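Local structure of extracellular invertase (Aspergillus kawachii, 5XH8) at residues L426-F432 with T591-Y597; S450-F456 with Y569-I575; P122-I127 with V279-T284; G203-F207 with W243-F247. The protein probably cleaves the beta-fructofuranosidic bond of sucrose and, by transfructosylation, transfers fructosyl units to build fructooligosaccharides such as 1-kestose. All coordinates share one frame; numbering follows the deposited sequence.

Contact 1. Residues L426-F432 with T591-Y597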
# COMPACT_ATOMS: atom_id res chain seq x y z
N LEU A 426 25.74 12.70 36.65
CA LEU A 426 27.08 12.19 36.36
C LEU A 426 28.14 12.69 37.36
O LEU A 426 29.10 11.97 37.67
CB LEU A 426 27.52 12.56 34.95
CG LEU A 426 26.82 11.88 33.75
CD1 LEU A 426 27.33 12.47 32.44
CD2 LEU A 426 27.04 10.38 33.76
N LEU A 427 27.97 13.91 37.84
CA LEU A 427 28.92 14.54 38.76
C LEU A 427 28.56 14.33 40.22
O LEU A 427 29.21 14.89 41.09
CB LEU A 427 29.01 16.04 38.47
CG LEU A 427 29.54 16.43 37.10
CD1 LEU A 427 29.42 17.94 36.94
CD2 LEU A 427 30.97 15.98 36.89
N SER A 428 27.55 13.53 40.51
CA SER A 428 27.12 13.34 41.88
C SER A 428 28.03 12.37 42.65
O SER A 428 27.80 12.12 43.83
CB SER A 428 25.68 12.85 41.94
OG SER A 428 25.56 11.57 41.37
N GLY A 429 29.06 11.81 42.00
CA GLY A 429 30.00 10.94 42.69
C GLY A 429 30.89 11.69 43.67
O GLY A 429 30.49 12.71 44.26
N THR A 430 32.10 11.19 43.85
CA THR A 430 33.05 11.86 44.71
C THR A 430 34.12 12.51 43.85
O THR A 430 34.67 11.90 42.91
CB THR A 430 33.61 10.90 45.76
OG1 THR A 430 34.21 9.77 45.10
CG2 THR A 430 32.45 10.42 46.70
N SER A 431 34.40 13.77 44.18
CA SER A 431 35.16 14.65 43.34
C SER A 431 36.54 14.91 43.92
O SER A 431 36.66 15.13 45.12
CB SER A 431 34.40 15.97 43.25
OG SER A 431 34.82 16.68 42.11
N PHE A 432 37.57 14.88 43.08
CA PHE A 432 38.89 15.38 43.49
C PHE A 432 39.52 16.15 42.33
O PHE A 432 39.05 16.05 41.19
CB PHE A 432 39.81 14.23 43.98
CG PHE A 432 40.14 13.20 42.93
CD1 PHE A 432 41.23 13.37 42.08
CD2 PHE A 432 39.35 12.05 42.80
CE1 PHE A 432 41.53 12.42 41.12
CE2 PHE A 432 39.65 11.10 41.83
CZ PHE A 432 40.74 11.29 40.99
N THR A 591 39.45 18.43 37.10
CA THR A 591 38.50 17.82 38.03
C THR A 591 38.13 16.40 37.58
O THR A 591 37.87 16.16 36.40
CB THR A 591 37.24 18.69 38.17
OG1 THR A 591 37.63 20.00 38.57
CG2 THR A 591 36.28 18.11 39.21
N VAL A 592 38.13 15.48 38.53
CA VAL A 592 37.75 14.09 38.27
C VAL A 592 36.62 13.79 39.23
O VAL A 592 36.77 13.98 40.44
CB VAL A 592 38.90 13.08 38.51
CG1 VAL A 592 38.39 11.64 38.33
CG2 VAL A 592 40.08 13.36 37.59
N SER A 593 35.48 13.35 38.68
CA SER A 593 34.35 12.93 39.48
C SER A 593 34.12 11.46 39.16
O SER A 593 34.00 11.08 37.98
CB SER A 593 33.13 13.80 39.17
OG SER A 593 31.98 13.27 39.81
N GLU A 594 34.05 10.64 40.20
CA GLU A 594 34.11 9.19 40.07
C GLU A 594 32.82 8.52 40.49
O GLU A 594 32.22 8.92 41.47
CB GLU A 594 35.27 8.66 40.94
CG GLU A 594 35.68 7.24 40.61
CD GLU A 594 36.82 6.74 41.49
OE1 GLU A 594 37.65 7.57 41.95
OE2 GLU A 594 36.89 5.51 41.71
N GLY A 595 32.40 7.49 39.77
CA GLY A 595 31.21 6.73 40.13
C GLY A 595 30.00 6.91 39.21
O GLY A 595 29.23 5.97 39.02
N LEU A 596 29.84 8.11 38.65
CA LEU A 596 28.65 8.47 37.85
C LEU A 596 27.39 8.16 38.65
O LEU A 596 27.34 8.49 39.83
CB LEU A 596 28.67 7.79 36.48
CG LEU A 596 29.96 7.91 35.67
CD1 LEU A 596 29.80 7.22 34.33
CD2 LEU A 596 30.41 9.36 35.49
N TYR A 597 26.39 7.52 38.06
CA TYR A 597 25.20 7.13 38.81
C TYR A 597 24.52 6.01 38.05
O TYR A 597 24.89 5.72 36.91
CB TYR A 597 24.24 8.33 38.97
CG TYR A 597 23.58 8.76 37.64
CD1 TYR A 597 24.30 9.47 36.68
CD2 TYR A 597 22.26 8.43 37.36
CE1 TYR A 597 23.71 9.85 35.46
CE2 TYR A 597 21.67 8.79 36.15
CZ TYR A 597 22.40 9.50 35.20
OH TYR A 597 21.80 9.88 34.01
O HOH W 1 30.80 10.71 39.41

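Contact 2. Residues S450-F456 with Y569-I575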
# COMPACT_ATOMS: atom_id res chain seq x y z
N SER A 450 44.30 8.93 40.65
CA SER A 450 43.51 8.49 39.52
C SER A 450 42.27 7.85 40.10
O SER A 450 42.28 7.43 41.27
CB SER A 450 44.27 7.49 38.67
OG SER A 450 45.20 8.13 37.83
N PRO A 451 41.17 7.79 39.29
CA PRO A 451 40.01 7.03 39.72
C PRO A 451 40.37 5.57 39.88
O PRO A 451 41.24 5.08 39.18
CB PRO A 451 38.99 7.22 38.57
CG PRO A 451 39.80 7.64 37.40
CD PRO A 451 40.95 8.42 37.97
N SER A 452 39.71 4.90 40.80
CA SER A 452 39.91 3.49 41.00
C SER A 452 38.88 2.65 40.24
O SER A 452 38.89 1.44 40.38
CB SER A 452 39.81 3.17 42.48
OG SER A 452 38.53 3.53 42.95
N GLU A 453 37.97 3.28 39.49
CA GLU A 453 37.09 2.51 38.59
C GLU A 453 36.88 3.21 37.27
O GLU A 453 37.21 4.38 37.11
CB GLU A 453 35.76 2.14 39.27
CG GLU A 453 34.88 3.33 39.62
CD GLU A 453 33.51 2.93 40.15
OE1 GLU A 453 33.13 1.73 40.12
OE2 GLU A 453 32.79 3.84 40.59
N LYS A 454 36.31 2.47 36.31
CA LYS A 454 36.19 2.94 34.94
C LYS A 454 34.84 3.71 34.69
O LYS A 454 34.21 3.55 33.64
CB LYS A 454 36.34 1.75 34.00
CG LYS A 454 37.64 0.98 34.17
CD LYS A 454 37.76 -0.16 33.16
CE LYS A 454 39.03 -0.98 33.43
NZ LYS A 454 39.15 -2.14 32.51
N PHE A 455 34.45 4.53 35.65
CA PHE A 455 33.21 5.29 35.64
C PHE A 455 33.57 6.66 36.20
O PHE A 455 33.72 6.81 37.40
CB PHE A 455 32.14 4.60 36.50
CG PHE A 455 31.81 3.19 36.06
CD1 PHE A 455 32.51 2.09 36.57
CD2 PHE A 455 30.77 2.95 35.16
CE1 PHE A 455 32.20 0.79 36.18
CE2 PHE A 455 30.44 1.65 34.79
CZ PHE A 455 31.17 0.57 35.29
N PHE A 456 33.83 7.62 35.32
CA PHE A 456 34.23 8.94 35.77
C PHE A 456 33.98 10.02 34.74
O PHE A 456 33.87 9.72 33.55
CB PHE A 456 35.74 8.98 36.14
CG PHE A 456 36.68 8.65 35.00
CD1 PHE A 456 37.19 9.65 34.18
CD2 PHE A 456 37.07 7.34 34.77
CE1 PHE A 456 38.04 9.34 33.14
CE2 PHE A 456 37.92 7.02 33.72
CZ PHE A 456 38.41 8.02 32.90
N TYR A 569 41.70 -5.06 31.69
CA TYR A 569 42.32 -5.29 33.01
C TYR A 569 41.70 -4.38 34.07
O TYR A 569 41.46 -3.20 33.83
CB TYR A 569 43.87 -5.08 32.96
CG TYR A 569 44.63 -6.19 32.28
CD1 TYR A 569 44.88 -7.40 32.94
CD2 TYR A 569 45.10 -6.06 30.97
CE1 TYR A 569 45.57 -8.44 32.32
CE2 TYR A 569 45.80 -7.10 30.34
CZ TYR A 569 46.02 -8.29 31.03
OH TYR A 569 46.69 -9.32 30.42
N ALA A 570 41.45 -4.96 35.24
CA ALA A 570 40.85 -4.25 36.37
C ALA A 570 41.62 -2.96 36.71
O ALA A 570 41.00 -1.94 37.02
CB ALA A 570 40.76 -5.17 37.57
N ASN A 571 42.95 -3.03 36.56
CA ASN A 571 43.90 -1.93 36.85
C ASN A 571 44.00 -0.88 35.81
O ASN A 571 44.78 0.04 35.98
CB ASN A 571 45.34 -2.47 36.90
CG ASN A 571 45.59 -3.37 38.05
OD1 ASN A 571 44.68 -3.65 38.84
ND2 ASN A 571 46.81 -3.87 38.14
N SER A 572 43.33 -1.01 34.67
CA SER A 572 43.45 -0.01 33.62
C SER A 572 42.55 1.20 33.91
O SER A 572 41.57 1.47 33.20
CB SER A 572 43.19 -0.66 32.26
OG SER A 572 44.25 -1.55 31.93
N THR A 573 42.91 1.93 34.97
CA THR A 573 42.15 3.07 35.46
C THR A 573 42.99 4.35 35.67
O THR A 573 42.44 5.36 36.14
CB THR A 573 41.47 2.72 36.80
OG1 THR A 573 42.48 2.40 37.76
CG2 THR A 573 40.53 1.54 36.65
N ASN A 574 44.28 4.33 35.33
CA ASN A 574 45.16 5.46 35.60
C ASN A 574 45.03 6.53 34.54
O ASN A 574 44.76 6.23 33.36
CB ASN A 574 46.63 5.03 35.73
CG ASN A 574 46.86 4.11 36.92
OD1 ASN A 574 47.16 2.93 36.76
ND2 ASN A 574 46.67 4.63 38.11
N ILE A 575 45.26 7.76 34.97
CA ILE A 575 45.17 8.93 34.11
C ILE A 575 46.47 9.72 34.17
O ILE A 575 47.02 9.89 35.24
CB ILE A 575 44.00 9.83 34.54
CG1 ILE A 575 42.66 9.10 34.34
CG2 ILE A 575 44.02 11.15 33.76
CD1 ILE A 575 41.46 9.86 34.86

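Contact 3. Residues P122-I127 with V279-T284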
# COMPACT_ATOMS: atom_id res chain seq x y z
N PRO A 122 15.55 -7.04 0.45
CA PRO A 122 16.35 -5.98 1.10
C PRO A 122 16.01 -4.57 0.64
O PRO A 122 15.39 -4.40 -0.39
CB PRO A 122 17.79 -6.32 0.66
CG PRO A 122 17.61 -6.94 -0.68
CD PRO A 122 16.32 -7.75 -0.60
N ILE A 123 16.44 -3.58 1.40
CA ILE A 123 16.27 -2.19 1.05
C ILE A 123 17.63 -1.54 1.24
O ILE A 123 18.21 -1.60 2.34
CB ILE A 123 15.24 -1.49 1.99
CG1 ILE A 123 13.86 -2.19 1.95
CG2 ILE A 123 15.12 -0.01 1.66
CD1 ILE A 123 13.02 -1.85 3.16
N HIS A 124 18.15 -0.92 0.18
CA HIS A 124 19.41 -0.17 0.28
C HIS A 124 19.56 0.83 -0.86
O HIS A 124 19.13 0.57 -1.97
CB HIS A 124 20.62 -1.11 0.32
CG HIS A 124 21.86 -0.48 0.87
ND1 HIS A 124 22.90 -0.07 0.07
CD2 HIS A 124 22.20 -0.15 2.14
CE1 HIS A 124 23.85 0.46 0.82
NE2 HIS A 124 23.45 0.43 2.08
N TRP A 125 20.17 1.97 -0.57
CA TRP A 125 20.36 3.02 -1.56
C TRP A 125 21.12 2.56 -2.82
O TRP A 125 20.88 3.09 -3.90
CB TRP A 125 21.05 4.26 -0.94
CG TRP A 125 22.44 4.02 -0.43
CD1 TRP A 125 22.80 3.76 0.86
CD2 TRP A 125 23.65 4.03 -1.19
NE1 TRP A 125 24.15 3.59 0.95
CE2 TRP A 125 24.70 3.75 -0.29
CE3 TRP A 125 23.95 4.23 -2.54
CZ2 TRP A 125 26.04 3.66 -0.70
CZ3 TRP A 125 25.28 4.14 -2.95
CH2 TRP A 125 26.31 3.85 -2.03
N SER A 126 22.02 1.59 -2.65
CA SER A 126 22.90 1.10 -3.71
C SER A 126 22.27 0.11 -4.67
O SER A 126 22.92 -0.25 -5.63
CB SER A 126 24.14 0.44 -3.10
OG SER A 126 23.82 -0.75 -2.41
N ILE A 127 21.06 -0.37 -4.39
CA ILE A 127 20.41 -1.39 -5.24
C ILE A 127 19.07 -0.89 -5.73
O ILE A 127 18.56 0.11 -5.20
CB ILE A 127 20.23 -2.73 -4.50
CG1 ILE A 127 19.35 -2.58 -3.23
CG2 ILE A 127 21.58 -3.34 -4.19
CD1 ILE A 127 18.97 -3.89 -2.57
N VAL A 279 31.01 1.79 -5.70
CA VAL A 279 30.09 1.40 -4.64
C VAL A 279 30.11 -0.11 -4.48
O VAL A 279 30.12 -0.83 -5.46
CB VAL A 279 28.66 1.85 -4.98
CG1 VAL A 279 27.65 1.28 -3.98
CG2 VAL A 279 28.60 3.38 -5.05
N VAL A 280 30.13 -0.58 -3.24
CA VAL A 280 30.00 -2.01 -2.96
C VAL A 280 28.51 -2.33 -2.68
O VAL A 280 27.92 -1.71 -1.80
CB VAL A 280 30.88 -2.43 -1.77
CG1 VAL A 280 30.71 -3.92 -1.47
CG2 VAL A 280 32.34 -2.09 -2.07
N PRO A 281 27.91 -3.29 -3.43
CA PRO A 281 26.48 -3.49 -3.30
C PRO A 281 26.05 -3.78 -1.86
O PRO A 281 26.67 -4.60 -1.18
CB PRO A 281 26.20 -4.71 -4.21
CG PRO A 281 27.28 -4.64 -5.24
CD PRO A 281 28.48 -4.13 -4.51
N GLN A 282 25.03 -3.05 -1.42
CA GLN A 282 24.45 -3.14 -0.08
C GLN A 282 25.36 -2.74 1.07
O GLN A 282 25.06 -3.07 2.21
CB GLN A 282 23.84 -4.53 0.18
CG GLN A 282 22.68 -4.82 -0.75
CD GLN A 282 21.91 -6.08 -0.38
OE1 GLN A 282 21.36 -6.18 0.69
NE2 GLN A 282 21.86 -7.01 -1.28
N LEU A 283 26.42 -1.99 0.80
CA LEU A 283 27.33 -1.54 1.85
C LEU A 283 27.35 -0.05 1.95
O LEU A 283 27.63 0.64 0.96
CB LEU A 283 28.77 -2.01 1.62
CG LEU A 283 29.80 -1.60 2.71
CD1 LEU A 283 29.46 -2.27 4.03
CD2 LEU A 283 31.23 -1.94 2.30
N THR A 284 27.05 0.44 3.15
CA THR A 284 27.31 1.82 3.52
C THR A 284 28.59 1.82 4.34
O THR A 284 28.63 1.23 5.41
CB THR A 284 26.16 2.40 4.36
OG1 THR A 284 24.99 2.43 3.54
CG2 THR A 284 26.51 3.81 4.83
O HOH W 2 20.46 -4.20 2.37

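Contact 4. Residues G203-F207 with W243-F247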
# COMPACT_ATOMS: atom_id res chain seq x y z
N GLY A 203 20.04 12.33 -5.95
CA GLY A 203 20.74 12.44 -4.69
C GLY A 203 19.83 12.44 -3.48
O GLY A 203 18.59 12.32 -3.60
N PRO A 204 20.42 12.60 -2.29
CA PRO A 204 19.67 12.58 -1.04
C PRO A 204 18.63 13.69 -0.90
O PRO A 204 18.79 14.77 -1.51
CB PRO A 204 20.76 12.74 0.03
CG PRO A 204 21.88 13.42 -0.68
CD PRO A 204 21.86 12.83 -2.06
N ALA A 205 17.61 13.44 -0.09
CA ALA A 205 16.54 14.40 0.12
C ALA A 205 15.70 14.13 1.35
O ALA A 205 15.62 13.00 1.84
CB ALA A 205 15.62 14.43 -1.10
N GLN A 206 15.06 15.19 1.84
CA GLN A 206 13.94 15.11 2.73
C GLN A 206 12.69 15.48 1.96
O GLN A 206 12.61 16.57 1.33
CB GLN A 206 14.10 16.07 3.90
CG GLN A 206 15.26 15.74 4.82
CD GLN A 206 15.31 16.65 6.04
OE1 GLN A 206 14.51 17.58 6.18
NE2 GLN A 206 16.23 16.36 6.93
N PHE A 207 11.72 14.57 2.02
CA PHE A 207 10.42 14.77 1.43
C PHE A 207 9.52 15.34 2.52
O PHE A 207 9.38 14.72 3.58
CB PHE A 207 9.87 13.44 0.93
CG PHE A 207 10.78 12.73 -0.02
CD1 PHE A 207 10.79 13.06 -1.38
CD2 PHE A 207 11.64 11.75 0.43
CE1 PHE A 207 11.64 12.42 -2.26
CE2 PHE A 207 12.48 11.10 -0.44
CZ PHE A 207 12.48 11.44 -1.79
N TRP A 243 27.09 14.94 2.03
CA TRP A 243 25.67 14.69 1.85
C TRP A 243 25.45 13.25 1.37
O TRP A 243 24.43 12.65 1.66
CB TRP A 243 25.05 15.69 0.87
CG TRP A 243 25.21 17.16 1.24
CD1 TRP A 243 25.58 18.18 0.40
CD2 TRP A 243 24.98 17.78 2.52
NE1 TRP A 243 25.60 19.39 1.06
CE2 TRP A 243 25.24 19.17 2.37
CE3 TRP A 243 24.60 17.30 3.79
CZ2 TRP A 243 25.11 20.08 3.43
CZ3 TRP A 243 24.47 18.20 4.85
CH2 TRP A 243 24.72 19.58 4.66
N ALA A 244 26.42 12.73 0.62
CA ALA A 244 26.56 11.31 0.38
C ALA A 244 25.39 10.75 -0.44
O ALA A 244 24.79 11.49 -1.25
CB ALA A 244 26.80 10.58 1.70
N PHE A 245 25.05 9.47 -0.27
CA PHE A 245 24.12 8.82 -1.22
C PHE A 245 22.67 8.71 -0.79
O PHE A 245 21.82 8.37 -1.60
CB PHE A 245 24.66 7.46 -1.58
CG PHE A 245 25.97 7.52 -2.34
CD1 PHE A 245 27.18 7.59 -1.67
CD2 PHE A 245 25.97 7.50 -3.74
CE1 PHE A 245 28.38 7.62 -2.37
CE2 PHE A 245 27.18 7.54 -4.45
CZ PHE A 245 28.38 7.60 -3.76
N ASN A 246 22.39 8.99 0.48
CA ASN A 246 21.04 8.84 1.02
C ASN A 246 20.98 9.51 2.39
O ASN A 246 21.94 9.42 3.13
CB ASN A 246 20.70 7.34 1.15
CG ASN A 246 19.25 7.10 1.52
OD1 ASN A 246 18.34 7.45 0.76
ND2 ASN A 246 19.04 6.51 2.68
N PHE A 247 19.89 10.20 2.70
CA PHE A 247 19.65 10.73 4.03
C PHE A 247 18.77 9.77 4.86
O PHE A 247 17.84 9.16 4.32
CB PHE A 247 18.91 12.08 4.00
CG PHE A 247 19.71 13.26 3.47
CD1 PHE A 247 21.10 13.26 3.38
CD2 PHE A 247 19.02 14.41 3.09
CE1 PHE A 247 21.78 14.37 2.89
CE2 PHE A 247 19.71 15.53 2.61
CZ PHE A 247 21.09 15.50 2.52

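Contact 1. Residues L426-F432 with T591-Y597
Phe-432 and Val-592 run side by side in the same direction, and the phenyl ring lies flat along the isopropyl group. Val-592 CB stands over one ring face, 3.9 Å from the Phe-432 centroid, while Val-592 CG1 reaches the rim at CZ (3.6 Å). The ring takes this place because chi1 of 63° sets Phe-432 CG between its own N and carbonyl carbon. Glu-594 OE1 approaches the ring edge near its plane, and the other carboxylate oxygen is hydrogen-bonded to Ser-452. These side chains share one face of an antiparallel pairing in the C-terminal beta-sandwich, where strand 430-439 borders strand 585-594. The pair Phe-432 and Val-592 is hydrogen-bonded both ways at 2.9 Å, from Phe-432 N to Val-592 O and from Val-592 N to Phe-432 O. Beyond the strand pairing a water bridges the two chain segments: it donates to Leu-426 O (2.7 Å), accepts from Leu-596 N (2.9 Å) and bonds Ser-593 OG (2.8 Å). Beside it Leu-426 CD2 packs against Leu-596 CD2 (3.9 Å), the two leucines pointing alike, and also meets Tyr-597 CE1 (3.8 Å) on a ring crossing it at a slant.

Contact 2. Residues S450-F456 with Y569-I575
A classic beta bulge, with Thr-573 and Asn-574 both facing Ser-481, opens strand 574-580 of the C-terminal sandwich and packs against the loop leading into strand 455-463, which belongs to the other sheet. Ser-450 OG accepts the backbone N-H of Ile-575 at 2.9 Å (N-H...O 157°); with chi1 at -79° the hydroxyl sits anti to the serine's carbonyl carbon and faces this amide. One residue along the loop, Pro-451 O takes only a weak bond from Thr-573 OG1 (3.3 Å). Ile-575 CD1 presses against the CD and CG of Pro-451, tight at 3.5 Å from CD, the two side chains meeting at about a right angle. The same methyl lies off-centre to the Phe-456 ring, 4.3 Å from its centroid, and Pro-451 CG covers a face of that ring. Lys-454, extended beyond CG, runs past Thr-573, its CG 3.8 Å from Thr-573 CG2, to bring NZ within 2.9 Å of Tyr-569 O. That carbonyl also takes Ser-572 N, closing a type I turn, and its two donors arrive from opposite faces of its plane, NZ standing 52° out of it. Ser-567 OG and a glycerol also bond NZ. The ammonium is thus met by carbonyl and hydroxyl dipoles, which would help to solvate its charge while tying the turn to the neighbouring sheet.

Contact 3. Residues P122-I127 with V279-T284
The imidazole of His-124 lies flat over the backbone of Gln-282, whose CA is 3.8 Å from the ring centroid, and Trp-125 CD1 covers the opposite face. With chi1 at -161°, CG is anti to the histidine's N and the ring extends toward the other loop, and both of its nitrogens are engaged, one with each loop. NE2 donates to Thr-284 OG1 (2.9 Å), the oxygen tilted 20° from the ring plane. Trp-125 NE1 donates to this same Thr-284 OG1 at 3.0 Å, this time close to the indole plane, and Glu-273 is a third partner of the hydroxyl. On its other side His-124 ND1 shares a hydrogen bond with Ser-126 OG (2.7 Å), which in turn accepts Gln-282 N (2.8 Å). Two beta turns are joined in this way: a type I turn from His-124 to Ile-127 and a type II turn from Val-280 to Leu-283, with Gln-282 in the latter's positive-phi position. At the far end of the indole, Val-279 CG1 touches Trp-125 CH2 at 3.5 Å. A water donates to Gln-282 OE1 and, weakly, to Ile-123 O. These are loops at the rim of the GH32 propeller, one between strands 112-118 and 134-140, the other between strands 265-274 and 286-298; Trp-125 packs from here onto Thr-167 of strand 166-176 and Glu-273 of strand 265-274.

Contact 4. Residues G203-F207 with W243-F247
Ala-244 O rests against two methylenes of Pro-204, with CD at 3.3 Å and CG at 3.5 Å, and Trp-243 O approaches the same CG. Proline brings no N-H to this junction, and no hydrogen bond joins the two segments. They meet between neighbouring blades of the beta-propeller: strand 203-211 belongs to the four-stranded antiparallel sheet that ends in strand 219-227, while residues 243-246 lead into strand 247-248 of the next sheet. The loop curls round the pyrrolidine ring, and Phe-247 covers a further side of it. Pro-204 CB sits squarely over the phenyl face, 3.4 Å from the Phe-247 centroid and only 13° off the ring normal, a close CH-pi contact. With chi1 at -70° Phe-247 CG is anti to its carbonyl carbon, and chi2 of -18° turns the ring so that its flat side meets the proline. The strand then carries on past the ring: Ala-205 N comes obliquely to CD2, and Gln-206 N lies by the edge, near the ring plane. Of the Trp-243 side chain only CB comes near, 4.2 Å from Pro-204 CG; its indole turns away and meets Trp-226 edge-to-face, a residue that Phe-247 also contacts. The polar side chains nearby have partners beyond the two segments. Asn-246 bonds Thr-167 and Glu-273, and the Gln-206 amide is held at both ends, by Trp-225 NE1 on OE1 and by Thr-268 OG1 on NE2.

In the fold
The four contacts show how chemistry follows place in a two-domain GH32 fold. Contacts 1 and 2 lie in the C-terminal sandwich, centres 13 Å apart, with contact 2 nested inside the chain loop that contact 1 closes; a probable hydrogen bond from Gly-595 N to Phe-455 O joins them. Both are partly buried, but contact 1 pairs strands within one sheet, whereas contact 2 spans two sheets through side chains. Contacts 3 and 4 belong to the propeller, more than 40 Å from the others between centres. There the surface contact 3 relies on shared hydrogen bonds between turns, and the buried contact 4 on close apolar fit; Trp-125 packs on Phe-245 and Asn-246 between them.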